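Local atomic coordinates of phenylacetaldehyde dehydrogenase (Burkholderia cenocepacia, PDB entry 4O5H), a protein that probably catalyses the NAD-dependent oxidation of phenylacetaldehyde to phenylacetate, as a member of the aldehyde dehydrogenase family. Residues Gln303-Ala308 and Glu335-Ile340; Ile325-Phe330 and Pro424-Asp429; Leu434-Pro439 and Pro459-Gly464; Gly443-Ser448 and Asn469-Leu474. All coordinates share one frame; numbering follows the deposited sequence. Where two conformers were deposited one is given.

Interaction 1 of 4, residues Gln303-Ala308 and Glu335-Ile340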
loop_
_atom_site.group_PDB
_atom_site.type_symbol
_atom_site.label_atom_id
_atom_site.label_comp_id
_atom_site.label_asym_id
_atom_site.label_seq_id
_atom_site.Cartn_x
_atom_site.Cartn_y
_atom_site.Cartn_z
ATOM N N GLN A 303 -8.440 13.151 33.871
ATOM C CA GLN A 303 -7.491 12.054 33.985
ATOM C C GLN A 303 -7.242 11.469 32.591
ATOM O O GLN A 303 -6.131 11.122 32.264
ATOM C CB GLN A 303 -8.020 10.999 34.960
ATOM C CG GLN A 303 -7.010 9.948 35.338
ATOM C CD GLN A 303 -5.875 10.532 36.162
ATOM O OE1 GLN A 303 -6.106 11.135 37.208
ATOM N NE2 GLN A 303 -4.664 10.424 35.659
ATOM N N GLY A 304 -8.288 11.389 31.780
ATOM C CA GLY A 304 -8.198 10.908 30.412
ATOM C C GLY A 304 -7.353 11.771 29.502
ATOM O O GLY A 304 -6.505 11.253 28.773
ATOM N N VAL A 305 -7.519 13.067 29.594
ATOM C CA VAL A 305 -6.723 14.033 28.837
ATOM C C VAL A 305 -5.259 13.974 29.271
ATOM O O VAL A 305 -4.366 13.895 28.427
ATOM C CB VAL A 305 -7.265 15.473 29.041
ATOM C CG1 VAL A 305 -6.286 16.532 28.529
ATOM C CG2 VAL A 305 -8.619 15.643 28.364
ATOM N N ALA A 306 -5.009 13.969 30.592
ATOM C CA ALA A 306 -3.632 13.862 31.088
ATOM C C ALA A 306 -2.933 12.563 30.615
ATOM O O ALA A 306 -1.798 12.584 30.133
ATOM C CB ALA A 306 -3.611 13.971 32.609
ATOM N N ASN A 307 -3.620 11.433 30.758
ATOM C CA ASN A 307 -3.061 10.169 30.323
ATOM C C ASN A 307 -2.795 10.119 28.821
ATOM O O ASN A 307 -1.753 9.567 28.381
ATOM C CB ASN A 307 -3.970 9.004 30.733
ATOM C CG ASN A 307 -4.034 8.813 32.253
ATOM O OD1 ASN A 307 -3.282 9.458 33.039
ATOM N ND2 ASN A 307 -4.936 7.914 32.699
ATOM N N ALA A 308 -3.705 10.680 28.044
ATOM C CA ALA A 308 -3.604 10.667 26.605
ATOM C C ALA A 308 -2.322 11.346 26.088
ATOM O O ALA A 308 -1.749 10.917 25.066
ATOM C CB ALA A 308 -4.806 11.315 25.978
ATOM N N GLU A 335 -7.943 22.994 34.638
ATOM C CA GLU A 335 -7.452 23.183 35.989
ATOM C C GLU A 335 -7.039 21.830 36.557
ATOM O O GLU A 335 -5.937 21.681 37.074
ATOM C CB GLU A 335 -8.520 23.843 36.798
ATOM C CG GLU A 335 -8.260 24.022 38.287
ATOM C CD GLU A 335 -9.560 24.065 39.107
ATOM O OE1 GLU A 335 -10.213 23.019 39.397
ATOM O OE2 GLU A 335 -9.940 25.183 39.466
ATOM N N ARG A 336 -7.894 20.838 36.388
ATOM C CA ARG A 336 -7.595 19.495 36.870
ATOM C C ARG A 336 -6.401 18.853 36.154
ATOM O O ARG A 336 -5.582 18.203 36.797
ATOM C CB ARG A 336 -8.810 18.585 36.756
ATOM C CG ARG A 336 -9.923 18.913 37.740
ATOM C CD ARG A 336 -11.205 18.219 37.292
ATOM N NE ARG A 336 -12.253 18.290 38.293
ATOM C CZ ARG A 336 -13.003 19.361 38.510
ATOM N NH1 ARG A 336 -12.833 20.482 37.802
ATOM N NH2 ARG A 336 -13.937 19.326 39.450
ATOM N N VAL A 337 -6.322 19.021 34.835
ATOM C CA VAL A 337 -5.185 18.453 34.053
ATOM C C VAL A 337 -3.837 19.053 34.480
ATOM O O VAL A 337 -2.862 18.348 34.651
ATOM C CB VAL A 337 -5.407 18.681 32.545
ATOM C CG1 VAL A 337 -4.158 18.377 31.765
ATOM C CG2 VAL A 337 -6.600 17.858 32.040
ATOM N N ALA A 338 -3.793 20.359 34.698
ATOM C CA ALA A 338 -2.574 21.003 35.202
ATOM C C ALA A 338 -2.152 20.462 36.572
ATOM O O ALA A 338 -0.949 20.278 36.830
ATOM C CB ALA A 338 -2.781 22.494 35.287
ATOM N N LYS A 339 -3.116 20.252 37.478
ATOM C CA LYS A 339 -2.805 19.696 38.811
ATOM C C LYS A 339 -2.214 18.296 38.643
ATOM O O LYS A 339 -1.247 17.953 39.301
ATOM C CB LYS A 339 -4.034 19.668 39.741
ATOM N N ILE A 340 -2.796 17.492 37.744
ATOM C CA ILE A 340 -2.293 16.144 37.481
ATOM C C ILE A 340 -0.860 16.225 36.944
ATOM O O ILE A 340 0.026 15.542 37.435
ATOM C CB ILE A 340 -3.209 15.356 36.515
ATOM C CG1 ILE A 340 -4.530 15.035 37.216
ATOM C CG2 ILE A 340 -2.542 14.053 36.044
ATOM C CD1 ILE A 340 -5.701 14.722 36.294
#
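Ala306 and Ile340 meet through their methyl groups where two helices of an alpha/beta layer pack side by side. Helix 298-310 is the crossover of a beta-alpha-beta unit, joining the parallel neighbours strand 288-292 and strand 320-326. Helix 330-343 leaves the end of strand 320-326. The arrangement fits the catalytic domain of aldehyde dehydrogenases. The axes of the two segments approach to 8.9 Å and make an angle of 49°.

Apolar contacts carry the join. Ala306 CB lies 3.6 Å from Ile340 CG2. Next to it, Val305 CG1 meets Val337 CG2 at 3.8 Å, and these two side chains cross at about a right angle. The Val305 branch that touches is the one trans to its own backbone N (chi1 167°). Both valines also touch Leu420 of strand 419-425, and Val305 reaches Val290 and Val292 as well. The pair therefore lies between the helices and the sheet.

Beside these methyls a polar atom joins the packing: Gln303 OE1 sits 3.7 Å from Ile340 CD1.

Polar bonds stay within each helix or reach elsewhere; no hydrogen bond links the two segments. Arg336 NE makes a salt bridge with Asp299 of helix 298-310, a second tie between the helices. A bend at chi2 (67°) brings the Gln303 amide to Asn307, one turn further along the same helix. There Gln303 NE2 donates to Asn307 OD1 at 3.1 Å, with the donor above the carbonyl plane of Asn307.

Interaction 2 of 4, residues Ile325-Phe330 and Pro424-Asp429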
loop_
_atom_site.group_PDB
_atom_site.type_symbol
_atom_site.label_atom_id
_atom_site.label_comp_id
_atom_site.label_asym_id
_atom_site.label_seq_id
_atom_site.Cartn_x
_atom_site.Cartn_y
_atom_site.Cartn_z
ATOM N N ILE A 325 -11.787 21.081 24.265
ATOM C CA ILE A 325 -12.712 20.828 25.348
ATOM C C ILE A 325 -13.850 21.842 25.306
ATOM O O ILE A 325 -13.620 23.034 25.153
ATOM C CB ILE A 325 -12.013 20.978 26.704
ATOM C CG1 ILE A 325 -10.828 20.018 26.777
ATOM C CG2 ILE A 325 -12.990 20.738 27.837
ATOM C CD1 ILE A 325 -9.757 20.497 27.753
ATOM N N HIS A 326 -15.077 21.336 25.387
ATOM C CA HIS A 326 -16.215 22.181 25.259
ATOM C C HIS A 326 -16.120 23.327 26.281
ATOM O O HIS A 326 -15.763 23.112 27.437
ATOM C CB HIS A 326 -17.497 21.364 25.429
ATOM C CG HIS A 326 -18.730 22.135 25.100
ATOM N ND1 HIS A 326 -19.257 23.069 25.956
ATOM C CD2 HIS A 326 -19.512 22.155 23.998
ATOM C CE1 HIS A 326 -20.322 23.624 25.413
ATOM N NE2 HIS A 326 -20.495 23.088 24.223
ATOM N N SER A 327 -16.486 24.524 25.841
ATOM C CA SER A 327 -16.367 25.721 26.655
ATOM C C SER A 327 -17.110 25.662 28.001
ATOM O O SER A 327 -16.641 26.235 28.978
ATOM C CB SER A 327 -16.839 26.955 25.860
ATOM O OG SER A 327 -18.166 26.789 25.381
ATOM N N LYS A 328 -18.239 24.978 28.077
ATOM C CA LYS A 328 -18.928 24.791 29.369
ATOM C C LYS A 328 -18.056 24.089 30.414
ATOM O O LYS A 328 -18.206 24.367 31.603
ATOM C CB LYS A 328 -20.311 24.099 29.231
ATOM N N VAL A 329 -17.117 23.242 30.015
ATOM C CA VAL A 329 -16.288 22.540 30.991
ATOM C C VAL A 329 -14.769 22.763 30.858
ATOM O O VAL A 329 -13.987 22.152 31.580
ATOM C CB VAL A 329 -16.590 21.034 30.979
ATOM C CG1 VAL A 329 -18.069 20.789 31.304
ATOM C CG2 VAL A 329 -16.211 20.387 29.648
ATOM N N PHE A 330 -14.354 23.649 29.963
ATOM C CA PHE A 330 -12.919 23.861 29.689
ATOM C C PHE A 330 -12.113 24.233 30.930
ATOM O O PHE A 330 -11.077 23.624 31.197
ATOM C CB PHE A 330 -12.733 24.944 28.627
ATOM C CG PHE A 330 -11.287 25.255 28.327
ATOM C CD1 PHE A 330 -10.624 26.220 29.039
ATOM C CD2 PHE A 330 -10.595 24.567 27.331
ATOM C CE1 PHE A 330 -9.295 26.505 28.775
ATOM C CE2 PHE A 330 -9.263 24.857 27.063
ATOM C CZ PHE A 330 -8.607 25.818 27.781
ATOM N N PRO A 424 -10.639 25.688 23.842
ATOM C CA PRO A 424 -12.066 25.508 23.938
ATOM C C PRO A 424 -12.763 25.439 22.589
ATOM O O PRO A 424 -12.216 25.851 21.587
ATOM C CB PRO A 424 -12.508 26.763 24.698
ATOM C CG PRO A 424 -11.548 27.824 24.229
ATOM C CD PRO A 424 -10.238 27.097 24.064
ATOM N N PHE A 425 -13.976 24.897 22.578
ATOM C CA PHE A 425 -14.874 25.011 21.449
ATOM C C PHE A 425 -16.289 25.145 21.947
ATOM O O PHE A 425 -16.621 24.659 23.024
ATOM C CB PHE A 425 -14.776 23.812 20.507
ATOM C CG PHE A 425 -15.333 22.534 21.075
ATOM C CD1 PHE A 425 -16.655 22.193 20.879
ATOM C CD2 PHE A 425 -14.491 21.617 21.732
ATOM C CE1 PHE A 425 -17.167 21.020 21.393
ATOM C CE2 PHE A 425 -14.992 20.420 22.228
ATOM C CZ PHE A 425 -16.336 20.136 22.081
ATOM N N ASP A 426 -17.133 25.791 21.134
ATOM C CA ASP A 426 -18.540 26.039 21.506
ATOM C C ASP A 426 -19.507 25.069 20.917
ATOM O O ASP A 426 -20.554 24.885 21.475
ATOM C CB ASP A 426 -18.958 27.449 21.097
ATOM C CG ASP A 426 -18.258 28.505 21.915
ATOM O OD1 ASP A 426 -17.886 28.219 23.085
ATOM O OD2 ASP A 426 -18.029 29.600 21.372
ATOM N N ASP A 427 -19.173 24.435 19.802
ATOM C CA ASP A 427 -20.074 23.425 19.263
ATOM C C ASP A 427 -19.331 22.334 18.496
ATOM O O ASP A 427 -18.204 22.538 18.045
ATOM C CB ASP A 427 -21.126 24.079 18.376
ATOM C CG ASP A 427 -20.514 24.931 17.307
ATOM O OD1 ASP A 427 -19.844 24.398 16.403
ATOM O OD2 ASP A 427 -20.716 26.160 17.373
ATOM N N VAL A 428 -20.022 21.225 18.282
ATOM C CA VAL A 428 -19.404 20.067 17.713
ATOM C C VAL A 428 -18.907 20.284 16.284
ATOM O O VAL A 428 -17.869 19.741 15.918
ATOM C CB VAL A 428 -20.314 18.842 17.777
ATOM C CG1 VAL A 428 -19.591 17.621 17.195
ATOM C CG2 VAL A 428 -20.679 18.565 19.225
ATOM N N ASP A 429 -19.630 21.055 15.472
ATOM C CA ASP A 429 -19.111 21.326 14.126
ATOM C C ASP A 429 -17.723 21.963 14.196
ATOM O O ASP A 429 -16.834 21.647 13.398
ATOM C CB ASP A 429 -20.039 22.200 13.314
ATOM C CG ASP A 429 -21.276 21.473 12.872
ATOM O OD1 ASP A 429 -21.288 20.249 12.754
ATOM O OD2 ASP A 429 -22.284 22.135 12.644
#
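Pro424 pairs with Ile325, and Phe425 with His326, as parallel strands of the seven-stranded mixed sheet. Ile325 and Pro424 point to one face, which helix 330-343 covers at Ile325. His326 and Phe425 point to the other.

Pro424 comes first. Its CD lies over a face of the Phe330 ring, 4.3 Å from the centroid, in a CH-pi contact. Its CA makes a CA-H...O contact with Ile325 O.

Phe425 bonds through N and O to the two residues that flank His326, as in parallel pairing. Phe425 N donates to Ile325 O at 3.2 Å, and Phe425 O accepts from Ser327 N at 2.8 Å. Its CG stands between the backbone N and the carbonyl carbon (chi1 70°), which lays the ring against strand 320-326. His326 CA sits over a face of this ring, 3.8 Å from the centroid. The edge of the His326 ring points to the Phe425 face in an offset edge-to-face pair, planes at 81°.

Asp426 ends the contact, just before Asp427, the N-cap of helix 428-436. Ser327 OG donates to Asp426 OD1 at 2.7 Å, almost in line with the C-O bond.

Interaction 3 of 4, residues Leu434-Pro439 and Pro459-Gly464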
loop_
_atom_site.group_PDB
_atom_site.type_symbol
_atom_site.label_atom_id
_atom_site.label_comp_id
_atom_site.label_asym_id
_atom_site.label_seq_id
_atom_site.Cartn_x
_atom_site.Cartn_y
_atom_site.Cartn_z
ATOM N N LEU A 434 -11.666 21.814 13.922
ATOM C CA LEU A 434 -10.381 21.938 14.601
ATOM C C LEU A 434 -9.635 20.616 14.597
ATOM O O LEU A 434 -8.442 20.578 14.318
ATOM C CB LEU A 434 -10.575 22.451 16.021
ATOM C CG LEU A 434 -11.119 23.881 16.113
ATOM C CD1 LEU A 434 -11.620 24.156 17.524
ATOM C CD2 LEU A 434 -10.088 24.927 15.702
ATOM N N ALA A 435 -10.347 19.526 14.872
ATOM C CA ALA A 435 -9.730 18.250 15.011
ATOM C C ALA A 435 -9.114 17.771 13.675
ATOM O O ALA A 435 -8.005 17.218 13.670
ATOM C CB ALA A 435 -10.741 17.242 15.530
ATOM N N ASN A 436 -9.812 18.013 12.573
ATOM C CA ASN A 436 -9.321 17.673 11.250
ATOM C C ASN A 436 -8.355 18.686 10.652
ATOM O O ASN A 436 -7.809 18.423 9.601
ATOM C CB ASN A 436 -10.471 17.437 10.263
ATOM C CG ASN A 436 -11.245 16.169 10.561
ATOM O OD1 ASN A 436 -10.686 15.182 11.027
ATOM N ND2 ASN A 436 -12.522 16.183 10.269
ATOM N N ASP A 437 -8.111 19.799 11.328
ATOM C CA ASP A 437 -7.199 20.847 10.839
ATOM C C ASP A 437 -5.725 20.479 11.151
ATOM O O ASP A 437 -5.069 21.085 12.026
ATOM C CB ASP A 437 -7.594 22.209 11.464
ATOM C CG ASP A 437 -6.698 23.356 11.012
ATOM O OD1 ASP A 437 -6.279 23.337 9.838
ATOM O OD2 ASP A 437 -6.385 24.255 11.832
ATOM N N THR A 438 -5.237 19.493 10.399
ATOM C CA THR A 438 -3.912 18.895 10.571
ATOM C C THR A 438 -3.620 18.138 9.292
ATOM O O THR A 438 -4.538 17.609 8.665
ATOM C CB THR A 438 -3.848 17.962 11.797
ATOM O OG1 THR A 438 -2.591 17.302 11.853
ATOM C CG2 THR A 438 -4.947 16.877 11.760
ATOM N N PRO A 439 -2.340 18.044 8.915
ATOM C CA PRO A 439 -2.001 17.154 7.821
ATOM C C PRO A 439 -2.091 15.675 8.240
ATOM O O PRO A 439 -2.107 14.812 7.382
ATOM C CB PRO A 439 -0.576 17.539 7.489
ATOM C CG PRO A 439 -0.049 18.153 8.735
ATOM C CD PRO A 439 -1.203 18.872 9.347
ATOM N N PRO A 459 -17.814 9.187 12.534
ATOM C CA PRO A 459 -17.578 9.190 11.065
ATOM C C PRO A 459 -16.921 10.448 10.543
ATOM O O PRO A 459 -16.349 10.403 9.473
ATOM C CB PRO A 459 -18.986 9.129 10.468
ATOM C CG PRO A 459 -19.793 8.479 11.528
ATOM C CD PRO A 459 -19.237 9.019 12.832
ATOM N N ARG A 460 -16.987 11.533 11.287
ATOM C CA ARG A 460 -16.508 12.842 10.817
ATOM C C ARG A 460 -15.041 13.127 11.096
ATOM O O ARG A 460 -14.464 14.068 10.528
ATOM C CB ARG A 460 -17.345 13.938 11.466
ATOM C CG ARG A 460 -18.813 13.847 11.165
ATOM C CD ARG A 460 -19.620 14.952 11.885
ATOM N NE ARG A 460 -19.405 16.251 11.254
ATOM C CZ ARG A 460 -19.763 17.418 11.750
ATOM N NH1 ARG A 460 -20.373 17.522 12.926
ATOM N NH2 ARG A 460 -19.505 18.508 11.055
ATOM N N ILE A 461 -14.431 12.347 11.993
ATOM C CA ILE A 461 -13.043 12.564 12.356
ATOM C C ILE A 461 -12.161 11.727 11.441
ATOM O O ILE A 461 -12.299 10.495 11.400
ATOM C CB ILE A 461 -12.791 12.170 13.820
ATOM C CG1 ILE A 461 -13.663 13.024 14.746
ATOM C CG2 ILE A 461 -11.327 12.352 14.170
ATOM C CD1 ILE A 461 -13.505 14.500 14.487
ATOM N N ALA A 462 -11.249 12.380 10.717
ATOM C CA ALA A 462 -10.377 11.640 9.745
ATOM C C ALA A 462 -9.156 11.126 10.438
ATOM O O ALA A 462 -8.078 11.731 10.351
ATOM C CB ALA A 462 -9.996 12.530 8.573
ATOM N N ALA A 463 -9.310 10.007 11.144
ATOM C CA ALA A 463 -8.202 9.353 11.801
ATOM C C ALA A 463 -8.317 7.835 11.652
ATOM O O ALA A 463 -9.424 7.278 11.584
ATOM C CB ALA A 463 -8.148 9.704 13.256
ATOM N N GLY A 464 -7.188 7.182 11.634
ATOM C CA GLY A 464 -7.157 5.733 11.473
ATOM C C GLY A 464 -7.767 4.957 12.634
ATOM O O GLY A 464 -8.240 3.830 12.414
#
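Asn436 grips the backbone on both sides of Ile461 with its side-chain amide. Ala462 N donates to Asn436 OD1 at 2.9 Å, and the bond is nearly straight at 172°. Asn436 ND2 donates to Arg460 O, also at 2.9 Å. This second bond lies in both the amide plane of Asn436 and the carbonyl plane of Arg460. The amide thus uses its acceptor and its donor at once, against one backbone segment. The pair of bonds fixes the rotation of the amide about chi2. Ala462 CB packs beside OD1, at 3.7 Å. The chain bends at Ala462 in an inverse gamma turn, right where its N is held.

Behind the amide, Ala435 CB faces Ile461 CD1 at 4.0 Å, a doubtful contact because two conformers were modelled for Ile461.

The next shell holds the backbone. Arg322 donates to Leu434 O and Ala435 O, near the end of helix 428-436. Ile461 O accepts from Lys504 of the second subunit, which places the loop at the subunit interface.

The contact is a side-chain link from helix to loop within an alpha/beta domain, consistent with the catalytic domain of aldehyde dehydrogenases. It joins helix 428-436 to the loop between helix 451-457 and strand 465-468. Ala435 and Ile461 both rest on Ile291 of strand 288-292, and Ile461 also touches Ala444 of strand 443-447.

Interaction 4 of 4, residues Gly443-Ser448 and Asn469-Leu474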
loop_
_atom_site.group_PDB
_atom_site.type_symbol
_atom_site.label_atom_id
_atom_site.label_comp_id
_atom_site.label_asym_id
_atom_site.label_seq_id
_atom_site.Cartn_x
_atom_site.Cartn_y
_atom_site.Cartn_z
ATOM N N GLY A 443 -4.676 9.112 14.997
ATOM C CA GLY A 443 -5.579 8.776 16.062
ATOM C C GLY A 443 -6.415 9.977 16.488
ATOM O O GLY A 443 -6.171 11.124 16.051
ATOM N N ALA A 444 -7.379 9.693 17.343
ATOM C CA ALA A 444 -8.224 10.697 17.934
ATOM C C ALA A 444 -9.047 10.079 19.041
ATOM O O ALA A 444 -9.276 8.879 19.005
ATOM C CB ALA A 444 -9.160 11.248 16.897
ATOM N N SER A 445 -9.503 10.883 20.013
ATOM C CA SER A 445 -10.490 10.370 20.953
ATOM C C SER A 445 -11.621 11.358 21.234
ATOM O O SER A 445 -11.475 12.574 21.064
ATOM C CB SER A 445 -9.851 9.892 22.271
ATOM O OG SER A 445 -9.208 10.960 22.979
ATOM N N ILE A 446 -12.729 10.791 21.674
ATOM C CA ILE A 446 -13.924 11.486 22.057
ATOM C C ILE A 446 -14.268 11.055 23.479
ATOM O O ILE A 446 -14.264 9.844 23.772
ATOM C CB ILE A 446 -15.080 11.068 21.153
ATOM C CG1 ILE A 446 -14.768 11.363 19.689
ATOM C CG2 ILE A 446 -16.333 11.791 21.574
ATOM C CD1 ILE A 446 -15.685 10.613 18.740
ATOM N N TRP A 447 -14.566 12.014 24.351
ATOM C CA TRP A 447 -14.882 11.752 25.747
ATOM C C TRP A 447 -16.322 12.205 25.958
ATOM O O TRP A 447 -16.582 13.407 25.930
ATOM C CB TRP A 447 -13.866 12.472 26.700
ATOM C CG TRP A 447 -12.536 11.824 26.502
ATOM C CD1 TRP A 447 -11.729 11.957 25.425
ATOM C CD2 TRP A 447 -11.917 10.854 27.358
ATOM N NE1 TRP A 447 -10.620 11.166 25.568
ATOM C CE2 TRP A 447 -10.718 10.471 26.742
ATOM C CE3 TRP A 447 -12.255 10.299 28.597
ATOM C CZ2 TRP A 447 -9.856 9.523 27.288
ATOM C CZ3 TRP A 447 -11.411 9.377 29.141
ATOM C CH2 TRP A 447 -10.208 8.994 28.480
ATOM N N SER A 448 -17.219 11.242 26.214
ATOM C CA SER A 448 -18.657 11.455 26.330
ATOM C C SER A 448 -19.356 10.138 26.660
ATOM O O SER A 448 -18.751 9.059 26.520
ATOM C CB SER A 448 -19.214 11.959 25.002
ATOM O OG SER A 448 -20.594 12.253 25.090
ATOM N N ASN A 469 -13.627 7.471 25.262
ATOM C CA ASN A 469 -13.312 7.337 26.701
ATOM C C ASN A 469 -12.058 6.537 26.988
ATOM O O ASN A 469 -11.913 5.878 28.011
ATOM C CB ASN A 469 -14.511 6.765 27.445
ATOM C CG ASN A 469 -15.755 7.634 27.281
ATOM O OD1 ASN A 469 -15.657 8.845 27.186
ATOM N ND2 ASN A 469 -16.899 7.014 27.194
ATOM N N CYS A 470 -11.123 6.624 26.063
ATOM C CA CYS A 470 -9.777 6.072 26.232
ATOM C C CYS A 470 -8.896 6.706 25.148
ATOM O O CYS A 470 -9.390 7.532 24.358
ATOM C CB CYS A 470 -9.814 4.543 26.151
ATOM S SG CYS A 470 -10.550 3.847 24.662
ATOM N N HIS A 471 -7.600 6.373 25.117
ATOM C CA HIS A 471 -6.701 6.897 24.110
ATOM C C HIS A 471 -5.425 6.071 24.091
ATOM O O HIS A 471 -4.969 5.615 25.149
ATOM C CB HIS A 471 -6.347 8.363 24.379
ATOM C CG HIS A 471 -5.857 9.106 23.166
ATOM N ND1 HIS A 471 -6.636 10.022 22.495
ATOM C CD2 HIS A 471 -4.657 9.101 22.541
ATOM C CE1 HIS A 471 -5.956 10.496 21.463
ATOM N NE2 HIS A 471 -4.744 9.955 21.477
ATOM N N SER A 472 -4.880 5.867 22.887
ATOM C CA SER A 472 -3.695 5.030 22.665
ATOM C C SER A 472 -3.810 3.686 23.377
ATOM O O SER A 472 -2.840 3.211 23.965
ATOM C CB SER A 472 -2.410 5.732 23.108
ATOM O OG SER A 472 -2.220 6.957 22.446
ATOM N N LEU A 473 -4.972 3.058 23.298
ATOM C CA LEU A 473 -5.206 1.756 23.832
ATOM C C LEU A 473 -5.118 0.719 22.672
ATOM O O LEU A 473 -5.711 0.937 21.616
ATOM C CB LEU A 473 -6.586 1.819 24.482
ATOM C CG LEU A 473 -6.849 0.844 25.595
ATOM C CD1 LEU A 473 -5.872 1.186 26.701
ATOM C CD2 LEU A 473 -8.295 0.935 26.054
ATOM N N LEU A 474 -4.331 -0.354 22.866
ATOM C CA LEU A 474 -3.984 -1.326 21.832
ATOM C C LEU A 474 -4.608 -2.690 22.116
ATOM O O LEU A 474 -4.701 -3.095 23.268
ATOM C CB LEU A 474 -2.448 -1.595 21.845
#
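The Trp447 indole lies flat on the backbone of Asn469 and Cys470. Trp447 ends a strand of the seven-stranded mixed sheet, and the chain at Asn469 to His471 runs back roughly antiparallel to it. Over one face of the indole sits Asn469 CA, 3.6 Å from the centroid of the six-membered ring, as a CH-pi contact. Cys470 N lies over the same face, 3.4 Å from Trp447 CZ2. At the indole edge, Trp447 NE1 donates to Ser445 OG at 3.0 Å.

Ser445 OG also meets the His471 ring at its edge, hydrogen-bonded to ND1 at 2.8 Å; either atom could be the donor. OG stands between its backbone N and carbonyl carbon (chi1 63°), which sets it between the two rings. On the other side of the imidazole, His471 NE2 bonds to Thr318 O, so both ring nitrogens are held. Cys470 O is buried without a polar partner, against Ser445 CB. The Cys470 side chain packs on Met507 of the second subunit.

Asn469 N donates to Ile446 O at 2.9 Å. Ser448 N donates to a lone pair of Asn469 OD1 at 3.0 Å, and Asn469 ND2 donates to Ser448 O at 2.8 Å.

Overall arrangement
All four contacts lie in or around one seven-stranded mixed sheet, consistent with the catalytic domain of the family. Along the chain, interactions 1 and 2 interlock, as do interactions 3 and 4. The first pair closes before the second opens. Centres are 13 to 22 Å apart. Interaction 1 touches interaction 4 where Gly304 CA meets Trp447 CH2 at 3.4 Å. Interactions 2 and 3 share helix 428-436 and are joined by the Asp429 OD1 to Arg460 NH1 salt bridge, 2.9 Å long. Interactions 3 and 4 touch through Ile461 and Ala444. Both also reach the second subunit, so this end of the sheet probably connects the domain to the subunit interface.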